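Local coordinates for protein xyloglucan-specific endo-beta-1,4-glucanase BoGH9A (Bacteroides ovatus, PDB 6DHT) that hydrolyses internal beta-1,4-glucosidic linkages in the backbone of xyloglucan, releasing xyloglucan oligosaccharides, at residues G84-K89 with V95-K100; E348-T353 with I357-A362; A110-F115 with P212-E217; E535-T540 with A545-A550; M228-P231 with V236-K239. All coordinates share one frame; numbering follows the deposited sequence.

Interaction 1. Residues G84-K89 with V95-K100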
# COMPACT_ATOMS: atom_id res chain seq x y z
N GLY A 84 19.97 0.53 -22.25
CA GLY A 84 20.68 1.74 -22.60
C GLY A 84 19.88 2.99 -22.32
O GLY A 84 18.78 2.92 -21.76
N LYS A 85 20.44 4.14 -22.70
CA LYS A 85 19.76 5.42 -22.57
C LYS A 85 19.37 5.89 -23.95
O LYS A 85 20.17 5.81 -24.88
CB LYS A 85 20.68 6.45 -21.90
CG LYS A 85 20.04 7.80 -21.70
CD LYS A 85 21.02 8.81 -21.08
CE LYS A 85 20.38 10.18 -20.99
NZ LYS A 85 21.23 11.19 -20.30
N TYR A 86 18.13 6.35 -24.08
CA TYR A 86 17.52 6.64 -25.37
C TYR A 86 16.86 8.01 -25.36
O TYR A 86 16.55 8.56 -24.30
CB TYR A 86 16.49 5.57 -25.74
CG TYR A 86 17.10 4.22 -25.94
CD1 TYR A 86 17.60 3.83 -27.18
CD2 TYR A 86 17.20 3.33 -24.88
CE1 TYR A 86 18.17 2.61 -27.35
CE2 TYR A 86 17.77 2.10 -25.05
CZ TYR A 86 18.26 1.74 -26.30
OH TYR A 86 18.84 0.52 -26.49
N ILE A 87 16.66 8.57 -26.55
CA ILE A 87 15.91 9.81 -26.70
C ILE A 87 14.67 9.56 -27.53
O ILE A 87 14.76 9.00 -28.62
CB ILE A 87 16.74 10.89 -27.41
CG1 ILE A 87 18.09 11.09 -26.73
CG2 ILE A 87 15.95 12.21 -27.48
CD1 ILE A 87 19.08 11.87 -27.61
N LEU A 88 13.52 9.98 -27.01
CA LEU A 88 12.27 9.92 -27.74
C LEU A 88 12.00 11.31 -28.31
O LEU A 88 11.84 12.25 -27.55
CB LEU A 88 11.12 9.52 -26.80
CG LEU A 88 9.75 9.18 -27.43
CD1 LEU A 88 8.87 8.51 -26.38
CD2 LEU A 88 9.02 10.35 -27.93
N LYS A 89 11.94 11.42 -29.63
CA LYS A 89 11.60 12.70 -30.28
C LYS A 89 10.23 12.60 -30.93
O LYS A 89 9.97 11.66 -31.69
CB LYS A 89 12.66 13.10 -31.32
CG LYS A 89 13.95 13.67 -30.74
CD LYS A 89 14.63 14.59 -31.77
CE LYS A 89 16.03 15.02 -31.35
NZ LYS A 89 16.10 15.47 -29.92
N VAL A 95 12.25 13.64 -24.83
CA VAL A 95 12.51 13.20 -23.46
C VAL A 95 13.51 12.06 -23.55
O VAL A 95 13.50 11.32 -24.52
CB VAL A 95 11.23 12.72 -22.72
CG1 VAL A 95 10.24 13.85 -22.57
CG2 VAL A 95 10.59 11.54 -23.43
N THR A 96 14.38 11.94 -22.55
CA THR A 96 15.30 10.81 -22.49
C THR A 96 14.72 9.78 -21.53
O THR A 96 14.02 10.14 -20.58
CB THR A 96 16.70 11.19 -22.00
OG1 THR A 96 16.63 11.63 -20.64
CG2 THR A 96 17.29 12.29 -22.86
N PHE A 97 15.01 8.51 -21.77
CA PHE A 97 14.54 7.45 -20.89
C PHE A 97 15.52 6.29 -20.88
O PHE A 97 16.39 6.19 -21.74
CB PHE A 97 13.15 6.98 -21.32
CG PHE A 97 13.13 6.29 -22.66
CD1 PHE A 97 13.30 4.92 -22.75
CD2 PHE A 97 12.93 7.00 -23.84
CE1 PHE A 97 13.28 4.26 -23.98
CE2 PHE A 97 12.91 6.35 -25.06
CZ PHE A 97 13.08 5.00 -25.14
N LEU A 98 15.36 5.41 -19.90
CA LEU A 98 16.25 4.26 -19.74
C LEU A 98 15.50 2.98 -19.97
O LEU A 98 14.33 2.84 -19.58
CB LEU A 98 16.83 4.23 -18.33
CG LEU A 98 17.72 5.40 -17.89
CD1 LEU A 98 18.16 5.22 -16.46
CD2 LEU A 98 18.93 5.53 -18.78
N ILE A 99 16.19 2.03 -20.59
CA ILE A 99 15.77 0.64 -20.61
C ILE A 99 16.83 -0.09 -19.80
O ILE A 99 18.01 -0.01 -20.12
CB ILE A 99 15.71 0.07 -22.05
CG1 ILE A 99 14.66 0.81 -22.87
CG2 ILE A 99 15.40 -1.42 -21.98
CD1 ILE A 99 14.59 0.36 -24.35
N LYS A 100 16.45 -0.78 -18.73
CA LYS A 100 17.44 -1.41 -17.88
C LYS A 100 16.80 -2.48 -17.01
O LYS A 100 15.60 -2.43 -16.74
CB LYS A 100 18.12 -0.38 -16.98
CG LYS A 100 17.18 0.28 -16.01
CD LYS A 100 17.79 1.49 -15.33
CE LYS A 100 18.80 1.13 -14.27
NZ LYS A 100 19.41 2.37 -13.70

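Interaction 2. Residues E348-T353 with I357-A362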
# COMPACT_ATOMS: atom_id res chain seq x y z
N GLU A 348 -6.55 -17.05 8.12
CA GLU A 348 -5.21 -17.07 8.65
C GLU A 348 -5.09 -18.04 9.82
O GLU A 348 -4.09 -18.70 9.95
CB GLU A 348 -4.78 -15.65 9.07
CG GLU A 348 -4.68 -14.64 7.95
CD GLU A 348 -3.47 -14.86 7.02
OE1 GLU A 348 -2.68 -15.84 7.18
OE2 GLU A 348 -3.31 -14.03 6.09
N LEU A 349 -6.08 -18.03 10.71
CA LEU A 349 -6.03 -18.93 11.86
C LEU A 349 -6.10 -20.39 11.43
O LEU A 349 -5.41 -21.22 11.98
CB LEU A 349 -7.11 -18.58 12.88
CG LEU A 349 -6.68 -17.39 13.76
CD1 LEU A 349 -7.86 -16.71 14.42
CD2 LEU A 349 -5.62 -17.80 14.79
N TYR A 350 -6.91 -20.68 10.42
CA TYR A 350 -6.92 -22.03 9.86
C TYR A 350 -5.54 -22.43 9.33
O TYR A 350 -5.06 -23.54 9.59
CB TYR A 350 -7.95 -22.14 8.75
CG TYR A 350 -8.03 -23.51 8.07
CD1 TYR A 350 -8.10 -24.68 8.82
CD2 TYR A 350 -8.06 -23.62 6.69
CE1 TYR A 350 -8.19 -25.93 8.21
CE2 TYR A 350 -8.16 -24.85 6.07
CZ TYR A 350 -8.22 -26.00 6.84
OH TYR A 350 -8.32 -27.23 6.22
N PHE A 351 -4.89 -21.55 8.58
CA PHE A 351 -3.59 -21.93 8.01
C PHE A 351 -2.48 -21.99 9.05
O PHE A 351 -1.57 -22.80 8.92
CB PHE A 351 -3.23 -21.02 6.82
CG PHE A 351 -4.14 -21.23 5.64
CD1 PHE A 351 -4.29 -22.50 5.08
CD2 PHE A 351 -4.86 -20.19 5.10
CE1 PHE A 351 -5.14 -22.71 4.03
CE2 PHE A 351 -5.72 -20.39 4.04
CZ PHE A 351 -5.86 -21.66 3.50
N SER A 352 -2.59 -21.21 10.11
CA SER A 352 -1.59 -21.28 11.17
C SER A 352 -1.79 -22.41 12.20
O SER A 352 -0.82 -22.85 12.78
CB SER A 352 -1.52 -19.96 11.92
OG SER A 352 -1.15 -18.92 11.02
N THR A 353 -3.03 -22.85 12.40
CA THR A 353 -3.31 -23.86 13.43
C THR A 353 -3.78 -25.19 12.85
O THR A 353 -3.68 -26.22 13.53
CB THR A 353 -4.40 -23.40 14.43
OG1 THR A 353 -5.69 -23.40 13.81
CG2 THR A 353 -4.08 -22.05 15.03
N ILE A 357 -12.28 -25.83 13.14
CA ILE A 357 -13.23 -24.89 13.69
C ILE A 357 -13.04 -23.50 13.06
O ILE A 357 -14.01 -22.78 12.82
CB ILE A 357 -13.12 -24.85 15.24
CG1 ILE A 357 -14.31 -24.11 15.83
CG2 ILE A 357 -11.80 -24.24 15.70
CD1 ILE A 357 -14.47 -24.39 17.32
N TYR A 358 -11.79 -23.15 12.74
CA TYR A 358 -11.53 -21.90 12.02
C TYR A 358 -11.90 -21.97 10.54
O TYR A 358 -12.45 -21.02 10.00
CB TYR A 358 -10.06 -21.50 12.18
CG TYR A 358 -9.67 -21.07 13.56
CD1 TYR A 358 -10.35 -20.03 14.18
CD2 TYR A 358 -8.62 -21.67 14.24
CE1 TYR A 358 -10.01 -19.61 15.44
CE2 TYR A 358 -8.28 -21.25 15.52
CZ TYR A 358 -8.98 -20.22 16.10
OH TYR A 358 -8.64 -19.79 17.37
N ARG A 359 -11.61 -23.09 9.89
CA ARG A 359 -12.01 -23.31 8.51
C ARG A 359 -13.50 -23.07 8.31
O ARG A 359 -13.92 -22.41 7.36
CB ARG A 359 -11.65 -24.73 8.06
CG ARG A 359 -12.09 -25.02 6.62
CD ARG A 359 -12.10 -26.48 6.31
NE ARG A 359 -12.17 -26.70 4.87
CZ ARG A 359 -13.28 -26.65 4.13
NH1 ARG A 359 -14.45 -26.40 4.69
NH2 ARG A 359 -13.22 -26.85 2.82
N GLU A 360 -14.32 -23.62 9.20
CA GLU A 360 -15.76 -23.50 9.04
C GLU A 360 -16.18 -22.04 9.10
O GLU A 360 -17.07 -21.64 8.37
CB GLU A 360 -16.48 -24.33 10.12
CG GLU A 360 -17.98 -24.11 10.24
CD GLU A 360 -18.76 -24.53 9.00
OE1 GLU A 360 -18.22 -25.27 8.16
OE2 GLU A 360 -19.93 -24.11 8.87
N GLU A 361 -15.53 -21.26 9.95
CA GLU A 361 -15.83 -19.83 10.02
C GLU A 361 -15.46 -19.12 8.72
O GLU A 361 -16.21 -18.27 8.24
CB GLU A 361 -15.12 -19.18 11.21
CG GLU A 361 -15.50 -19.77 12.59
CD GLU A 361 -17.00 -19.74 12.88
OE1 GLU A 361 -17.56 -18.63 12.96
OE2 GLU A 361 -17.61 -20.83 13.02
N ALA A 362 -14.32 -19.47 8.13
CA ALA A 362 -13.94 -18.91 6.83
C ALA A 362 -14.94 -19.25 5.74
O ALA A 362 -15.32 -18.39 4.95
CB ALA A 362 -12.57 -19.39 6.42

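Interaction 3. Residues A110-F115 with P212-E217. With CA (calcium ion), chain D; EDO (1,2-ethanediol), chain G.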
# COMPACT_ATOMS: atom_id res chain seq x y z
N ALA A 110 12.43 2.18 -1.88
CA ALA A 110 12.00 3.46 -1.28
C ALA A 110 10.61 3.38 -0.62
O ALA A 110 10.37 3.94 0.44
CB ALA A 110 12.02 4.56 -2.31
N ALA A 111 9.70 2.68 -1.29
CA ALA A 111 8.35 2.49 -0.78
C ALA A 111 8.37 1.78 0.57
O ALA A 111 7.61 2.12 1.49
CB ALA A 111 7.52 1.74 -1.78
N LEU A 112 9.23 0.76 0.72
CA LEU A 112 9.38 0.09 1.99
C LEU A 112 10.08 0.95 3.02
O LEU A 112 9.68 0.97 4.20
CB LEU A 112 10.13 -1.23 1.76
CG LEU A 112 10.34 -2.09 2.99
CD1 LEU A 112 9.04 -2.45 3.69
CD2 LEU A 112 11.07 -3.36 2.59
N LYS A 113 11.10 1.68 2.59
CA LYS A 113 11.87 2.52 3.49
C LYS A 113 11.02 3.68 4.04
O LYS A 113 11.33 4.23 5.10
CB LYS A 113 13.10 3.04 2.76
CG LYS A 113 14.10 3.83 3.55
CD LYS A 113 14.68 3.09 4.74
CE LYS A 113 15.83 3.90 5.36
NZ LYS A 113 17.05 3.98 4.50
N SER A 114 9.94 4.04 3.35
CA SER A 114 9.04 5.08 3.85
C SER A 114 8.52 4.74 5.24
O SER A 114 8.31 5.65 6.07
CB SER A 114 7.86 5.28 2.90
OG SER A 114 6.91 4.22 2.97
N PHE A 115 8.30 3.45 5.51
CA PHE A 115 7.80 3.01 6.80
C PHE A 115 8.80 3.32 7.92
O PHE A 115 8.40 3.70 9.04
CB PHE A 115 7.46 1.52 6.76
CG PHE A 115 6.24 1.22 5.93
CD1 PHE A 115 6.33 1.04 4.56
CD2 PHE A 115 4.99 1.13 6.54
CE1 PHE A 115 5.18 0.81 3.80
CE2 PHE A 115 3.86 0.88 5.79
CZ PHE A 115 3.96 0.74 4.42
N PRO A 212 14.84 -10.97 7.02
CA PRO A 212 14.52 -10.07 5.89
C PRO A 212 14.01 -8.72 6.37
O PRO A 212 13.18 -8.62 7.28
CB PRO A 212 13.42 -10.83 5.14
CG PRO A 212 13.72 -12.30 5.44
CD PRO A 212 14.14 -12.27 6.90
N ASP A 213 14.55 -7.69 5.75
CA ASP A 213 14.30 -6.31 6.16
C ASP A 213 12.81 -5.95 6.12
O ASP A 213 12.36 -5.19 6.98
CB ASP A 213 15.10 -5.31 5.33
CG ASP A 213 16.57 -5.23 5.72
OD1 ASP A 213 17.01 -5.99 6.61
OD2 ASP A 213 17.29 -4.42 5.10
N LEU A 214 12.05 -6.46 5.15
CA LEU A 214 10.60 -6.24 5.16
C LEU A 214 10.00 -6.72 6.47
O LEU A 214 9.17 -6.01 7.05
CB LEU A 214 9.90 -6.88 3.96
CG LEU A 214 8.39 -6.65 3.89
CD1 LEU A 214 7.98 -6.61 2.42
CD2 LEU A 214 7.59 -7.68 4.63
N LEU A 215 10.41 -7.89 6.95
CA LEU A 215 9.86 -8.41 8.20
C LEU A 215 10.35 -7.60 9.40
O LEU A 215 9.57 -7.38 10.32
CB LEU A 215 10.23 -9.87 8.39
CG LEU A 215 9.60 -10.85 7.41
CD1 LEU A 215 9.96 -12.30 7.81
CD2 LEU A 215 8.09 -10.69 7.29
N ASP A 216 11.60 -7.14 9.39
CA ASP A 216 12.04 -6.22 10.45
C ASP A 216 11.12 -5.02 10.55
O ASP A 216 10.71 -4.59 11.65
CB ASP A 216 13.45 -5.72 10.25
CG ASP A 216 14.50 -6.82 10.37
OD1 ASP A 216 14.50 -7.57 11.38
OD2 ASP A 216 15.33 -6.89 9.45
N GLU A 217 10.81 -4.44 9.40
CA GLU A 217 9.97 -3.26 9.40
C GLU A 217 8.56 -3.57 9.92
O GLU A 217 8.05 -2.84 10.77
CB GLU A 217 9.89 -2.62 8.01
CG GLU A 217 9.26 -1.21 8.03
CD GLU A 217 10.07 -0.25 8.90
OE1 GLU A 217 11.30 -0.13 8.66
OE2 GLU A 217 9.49 0.35 9.84
CA CA D . 17.28 -7.48 8.41
C1 EDO G . 17.45 3.12 0.69
O1 EDO G . 17.43 4.34 1.46
C2 EDO G . 16.02 2.72 0.33
O2 EDO G . 15.40 3.71 -0.51
O HOH W 1 11.76 0.45 6.05
O HOH W 2 19.23 -8.29 7.34

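Interaction 4. Residues E535-T540 with A545-A550. With IMD (imidazole), chain B.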
# COMPACT_ATOMS: atom_id res chain seq x y z
N GLU A 535 -7.31 15.24 -13.52
CA GLU A 535 -6.43 16.38 -13.37
C GLU A 535 -6.72 17.14 -12.07
O GLU A 535 -6.11 18.19 -11.80
CB GLU A 535 -6.59 17.30 -14.58
CG GLU A 535 -6.19 16.66 -15.91
CD GLU A 535 -6.35 17.60 -17.10
OE1 GLU A 535 -6.61 18.80 -16.88
OE2 GLU A 535 -6.21 17.14 -18.24
N SER A 536 -7.63 16.61 -11.25
CA SER A 536 -7.99 17.23 -9.98
C SER A 536 -6.99 16.91 -8.88
O SER A 536 -7.33 16.33 -7.86
CB SER A 536 -9.38 16.78 -9.53
OG SER A 536 -10.35 17.19 -10.47
N TYR A 537 -5.76 17.37 -9.10
CA TYR A 537 -4.63 17.10 -8.22
C TYR A 537 -3.87 18.41 -8.04
O TYR A 537 -3.61 19.12 -9.01
CB TYR A 537 -3.72 15.99 -8.85
CG TYR A 537 -2.39 15.91 -8.13
CD1 TYR A 537 -2.31 15.30 -6.88
CD2 TYR A 537 -1.24 16.47 -8.66
CE1 TYR A 537 -1.15 15.28 -6.18
CE2 TYR A 537 -0.06 16.48 -7.94
CZ TYR A 537 -0.02 15.84 -6.72
OH TYR A 537 1.13 15.86 -5.97
N VAL A 538 -3.53 18.72 -6.80
CA VAL A 538 -2.66 19.85 -6.48
C VAL A 538 -1.54 19.42 -5.53
O VAL A 538 -1.78 18.81 -4.51
CB VAL A 538 -3.45 21.05 -5.83
CG1 VAL A 538 -4.30 21.72 -6.87
CG2 VAL A 538 -4.28 20.61 -4.64
N ASP A 539 -0.32 19.82 -5.90
CA ASP A 539 0.85 19.54 -5.08
C ASP A 539 1.07 20.69 -4.09
O ASP A 539 1.98 21.52 -4.24
CB ASP A 539 2.05 19.32 -5.99
CG ASP A 539 3.31 18.96 -5.22
OD1 ASP A 539 3.19 18.43 -4.09
OD2 ASP A 539 4.40 19.22 -5.79
N THR A 540 0.22 20.72 -3.07
CA THR A 540 0.35 21.67 -1.99
C THR A 540 0.11 20.95 -0.67
O THR A 540 -0.66 19.98 -0.61
CB THR A 540 -0.63 22.87 -2.17
OG1 THR A 540 -1.98 22.40 -2.16
CG2 THR A 540 -0.37 23.63 -3.45
N ALA A 545 -7.09 16.34 0.28
CA ALA A 545 -7.96 15.71 -0.71
C ALA A 545 -7.19 14.95 -1.79
O ALA A 545 -7.65 13.91 -2.29
CB ALA A 545 -8.86 16.78 -1.37
N SER A 546 -6.03 15.48 -2.16
CA SER A 546 -5.30 14.93 -3.31
C SER A 546 -3.82 14.61 -3.08
O SER A 546 -3.22 13.90 -3.92
CB SER A 546 -5.40 15.87 -4.54
OG SER A 546 -4.50 16.99 -4.48
N ASN A 547 -3.25 15.10 -1.99
CA ASN A 547 -1.79 15.03 -1.80
C ASN A 547 -1.39 14.43 -0.44
O ASN A 547 -0.28 14.65 0.02
CB ASN A 547 -1.16 16.43 -2.00
CG ASN A 547 0.19 16.37 -2.66
OD1 ASN A 547 0.48 15.46 -3.46
ND2 ASN A 547 1.02 17.39 -2.42
N GLU A 548 -2.30 13.71 0.19
CA GLU A 548 -2.06 13.01 1.45
C GLU A 548 -1.17 11.77 1.21
O GLU A 548 -1.08 11.27 0.09
CB GLU A 548 -3.41 12.61 2.07
CG GLU A 548 -3.45 11.58 3.18
CD GLU A 548 -2.94 12.03 4.52
OE1 GLU A 548 -2.09 12.94 4.60
OE2 GLU A 548 -3.33 11.36 5.50
N VAL A 549 -0.46 11.35 2.25
CA VAL A 549 0.31 10.10 2.20
C VAL A 549 -0.18 9.23 3.34
O VAL A 549 -0.75 9.70 4.31
CB VAL A 549 1.84 10.38 2.32
CG1 VAL A 549 2.31 11.27 1.18
CG2 VAL A 549 2.18 11.00 3.70
N ALA A 550 0.01 7.92 3.23
CA ALA A 550 -0.52 6.99 4.23
C ALA A 550 0.12 5.62 4.15
O ALA A 550 0.46 5.15 3.05
CB ALA A 550 -2.01 6.84 4.07
N1 IMD B . -4.69 9.07 5.21
C2 IMD B . -5.01 8.24 6.24
N3 IMD B . -5.53 7.11 5.70
C4 IMD B . -5.54 7.23 4.36
C5 IMD B . -5.01 8.47 4.05

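Interaction 5. Residues M228-P231 with V236-K239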
# COMPACT_ATOMS: atom_id res chain seq x y z
N MET A 228 -1.67 -3.15 22.27
CA MET A 228 -3.02 -2.63 22.12
C MET A 228 -4.10 -3.65 22.47
O MET A 228 -5.29 -3.36 22.29
CB MET A 228 -3.21 -2.10 20.69
CG MET A 228 -2.39 -0.87 20.42
SD MET A 228 -3.04 0.61 21.16
CE MET A 228 -4.37 0.90 20.06
N GLN A 229 -3.66 -4.83 22.92
CA GLN A 229 -4.56 -5.89 23.37
C GLN A 229 -4.68 -5.87 24.89
O GLN A 229 -3.67 -5.91 25.58
CB GLN A 229 -4.03 -7.25 22.91
CG GLN A 229 -4.98 -8.39 23.25
CD GLN A 229 -4.60 -9.69 22.58
OE1 GLN A 229 -3.45 -10.10 22.61
NE2 GLN A 229 -5.59 -10.36 22.03
N ASP A 230 -5.92 -5.83 25.38
CA ASP A 230 -6.20 -5.89 26.82
C ASP A 230 -5.83 -7.30 27.28
O ASP A 230 -6.36 -8.27 26.76
CB ASP A 230 -7.69 -5.61 27.03
CG ASP A 230 -8.10 -5.63 28.51
OD1 ASP A 230 -7.41 -6.27 29.33
OD2 ASP A 230 -9.13 -4.99 28.82
N PRO A 231 -4.90 -7.41 28.25
CA PRO A 231 -4.40 -8.74 28.66
C PRO A 231 -5.45 -9.60 29.34
O PRO A 231 -5.20 -10.79 29.52
CB PRO A 231 -3.28 -8.41 29.64
CG PRO A 231 -3.62 -7.06 30.17
CD PRO A 231 -4.28 -6.34 29.05
N VAL A 236 -9.04 -5.49 21.54
CA VAL A 236 -7.99 -4.63 20.98
C VAL A 236 -8.54 -3.22 20.78
O VAL A 236 -9.57 -3.04 20.13
CB VAL A 236 -7.44 -5.21 19.65
CG1 VAL A 236 -6.34 -4.33 19.06
CG2 VAL A 236 -6.92 -6.60 19.88
N TYR A 237 -7.86 -2.23 21.35
CA TYR A 237 -8.27 -0.83 21.25
C TYR A 237 -8.16 -0.41 19.80
O TYR A 237 -7.21 -0.81 19.12
CB TYR A 237 -7.37 0.04 22.15
CG TYR A 237 -7.31 -0.45 23.59
CD1 TYR A 237 -8.45 -0.44 24.39
CD2 TYR A 237 -6.14 -0.89 24.13
CE1 TYR A 237 -8.39 -0.88 25.69
CE2 TYR A 237 -6.07 -1.34 25.43
CZ TYR A 237 -7.21 -1.34 26.20
OH TYR A 237 -7.11 -1.80 27.49
N HIS A 238 -9.12 0.36 19.32
CA HIS A 238 -9.20 0.72 17.89
C HIS A 238 -7.99 1.52 17.44
O HIS A 238 -7.44 1.26 16.35
CB HIS A 238 -10.49 1.49 17.64
CG HIS A 238 -10.87 1.66 16.20
ND1 HIS A 238 -11.31 0.62 15.41
CD2 HIS A 238 -10.91 2.76 15.42
CE1 HIS A 238 -11.61 1.07 14.21
NE2 HIS A 238 -11.36 2.37 14.18
N LYS A 239 -7.57 2.51 18.22
CA LYS A 239 -6.45 3.35 17.84
C LYS A 239 -5.82 4.01 19.08
O LYS A 239 -6.40 3.99 20.18
CB LYS A 239 -6.89 4.41 16.84
CG LYS A 239 -8.02 5.31 17.37
CD LYS A 239 -8.38 6.39 16.37
CE LYS A 239 -9.63 7.16 16.79
NZ LYS A 239 -9.95 8.28 15.88
O HOH W 3 -9.26 -1.62 29.01

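Interaction 1. Residues G84-K89 with V95-K100
Tyr-86 and Phe-97 sit opposite each other as an antiparallel hydrogen-bonded pair, yet their rings hardly overlap. The planes are 24° apart but slid, with centroids 5.7 Å from each other. It is Tyr-86 CB that lies over one face of Phe-97, 3.9 Å from the ring centroid, in a CH-pi contact displaced toward the rim. The Phe-97 ring reaches this place because its CG stands between the backbone N and the carbonyl carbon (chi1 66°), which swings the ring toward the partner strand. Leu-88 CB meets the same ring at its edge, 4.0 Å from Phe-97 CE2. On the tyrosine, Tyr-86 CE2 touches Ile-99 CD1 at 3.7 Å. These residues line one face of a beta hairpin, strands 84-90 and 93-99, in the N-terminal Ig-like module. Ile-45 of strand 42-47 and Phe-77 pack against this face. Tyr-86 OH bonds to Thr-82 O. On the other face, the extended Lys-85 crosses two residues of the partner strand. Its CB lies 3.7 Å from Leu-98 CD2, and its CE 3.9 Å from Thr-96 CB. Paired backbone hydrogen bonds link Gly-84 with Ile-99, Tyr-86 with Phe-97 and Leu-88 with Val-95.

Interaction 2. Residues E348-T353 with I357-A362
The helix turns bearing Tyr-350 and Tyr-358 run nearly antiparallel, at 155°, with the axes of the short segments 8.1 Å apart at closest approach. They form a tight helical hairpin, helices 339-353 and 356-364, in the largely helical family 9 catalytic domain. Two CH-pi contacts carry the packing, one given by each helix. Leu-349 CB stands over the centre of the Tyr-358 ring, 3.6 Å from its centroid. Leu-349 CD1 reaches the same ring farther out, 3.8 Å from Tyr-358 CE1. In return, Arg-359 CB stands over the centre of the Tyr-350 ring, also 3.6 Å from the centroid. Tyr-350 and Arg-359 lie side by side and point the same way. Both have CG anti to the backbone N (chi1 179° and 178°), which sends ring and chain out together. Their polar ends share one partner: Asp-397 accepts a hydrogen bond from Tyr-350 OH and forms a salt bridge with Arg-359 NE. Tyr-358 OH is held by Glu-301 of helix 292-309, and Tyr-304 of that helix meets the Tyr-358 ring edge-to-face. At the end of helix 339-353, Thr-353 OG1 donates to Leu-349 O at 2.9 Å. The donor sits above the carbonyl plane, on the opposite face from Thr-353 N. The same OG1 lies at the edge of the other tyrosine ring, 3.4 Å from Tyr-358 CD2.

Interaction 3. Residues A110-F115 with P212-E217
A calcium site at the start of helix 213-226 marks one side of this buried helix-to-helix contact, which involves Leu-112 and Phe-115 on helix 105-117 and Leu-214 and Glu-217 on the other. The axes of the short segments make 28° and come within 10.2 Å. At that spacing side chains fill the gap. The side chains of Leu-112 and Leu-214 cross at about a right angle, with Leu-112 CD2 4.0 Å from Leu-214 CB. One turn on, Glu-217 CG packs 3.5 Å from Phe-115 CB. Glu-217 has CG opposite its backbone N (chi1 -168°) and bends at chi2, which lays the carboxylate beside helix 105-117. There a water donates to both Leu-112 O (2.8 Å) and Glu-217 OE1 (2.7 Å), bridging the helices. The same OE1 forms a salt bridge with Arg-119. Met-186 of helix 176-192 and Ile-551 and Asn-554 of helix 551-567 pack against Phe-115. At the N-terminal end of helix 213-226, the calcium is bound by Asp-213 OD1 at 2.4 Å and Asp-216 OD2 at 2.3 Å. Glu-206, Asn-209, Thr-211 and a water complete its shell. The metal thus ties the preceding loop to the first turn of the helix. The two helices pack side by side in the helical core, as in the (alpha/alpha)6 barrel of glycoside hydrolase family 9.

Interaction 4. Residues E535-T540 with A545-A550
Asn-547 joins two side chains of the 535-540 loop through the two ends of its amide. Its OD1 accepts from Tyr-537 OH at 2.6 Å, with the hydroxyl above the amide carbonyl plane. Its ND2 donates to Asp-539 OD1 at 2.9 Å, using the anti lone pair of that oxygen; the N-H...O angle is 150°. ND2 also makes a weak bond to His-495 O, while His-495 N reaches Asp-539 OD1 and Lys-494 N reaches Asp-539 OD2. Both Asp-539 and Glu-548 are predicted catalytic residues of the family 9 active site, Glu-548 as proton donor, which makes Asn-547 a probable second-shell residue beside one and next in sequence to the other. With an alanine here, Tyr-537 OH would probably lose its acceptor and the Asp-539 carboxylate one of the donors that fix its rotation. Farther back, Val-538 N donates almost straight to Ser-546 OG at 3.1 Å (176°). That OG also bonds to Ser-543 OG. Ser-546 O lies in plane at the Tyr-537 ring edge, 3.4 Å from CE1. Glu-548 points away from this loop. Its OE1 bonds to His-497 ND1, and its OE2 accepts from N1 of an imidazole, probably from the crystallisation liquor, at 2.7 Å.

Interaction 5. Residues M228-P231 with V236-K239
The ring of Tyr-237 meets Met-228 O obliquely, the carbonyl oxygen lying 3.2 Å from CD2. At the ring edge and in its plane is a water, 2.6 Å from Tyr-237 OH. The carboxylate of Asp-230 is turned only 22° from the ring plane, but the two groups cross without stacking: Asp-230 CB is 3.9 Å from Tyr-237 OH. The water reaches Asp-230 OD2 by a weak bond. Charged partners lie outside: Tyr-237 OH bonds to Arg-154 and Asp-230 OD2 pairs with Lys-263. A phenylalanine in place of Tyr-237 would probably leave the water and Arg-154 without their hydroxyl partner. The backbones are joined by Tyr-237 N donating to Met-228 O at 3.0 Å, close to the line of the carbonyl. Val-236 CA adds a CH...O contact to the same oxygen at 3.3 Å. This belongs to a single backbone bridge, Gln-229 with Val-236, at the base of a short loop. Met-228 bends at chi2 and chi3 (-76° and -75°), which folds its methyl back against the other segment. Met-228 CE thereby touches Tyr-237 CB at 3.8 Å and Lys-239 C at 3.6 Å. The loop joins helix 213-226 to strand 239-241. Met-228 and Val-236 rest on Ile-176 of helix 176-192, Gln-229 and Val-236 on Phe-271 of helix 265-281, and Met-228 and Tyr-237 on Val-260 of strand 259-260.

Interaction 1 lies in the N-terminal Ig-like module; the other four lie in the catalytic domain. The strand that closes interaction 1 is followed in the chain by helix 105-117 of interaction 3; the nearest atoms of interactions 1 and 3 are about 14 Å apart. Interaction 4 holds the predicted catalytic residues Asp-539 and Glu-548. Interaction 3 comes within about 6 Å of it, nearest atoms, from the helical core. Helix 213-226 of interaction 3 leads on to interaction 5, where the Lys-239 side chain is about 8 Å from that of Asp-171, the predicted nucleophile. Interaction 2 lies about 40 Å from interaction 4, centre to centre, but about 10 Å from interaction 5, nearest atoms.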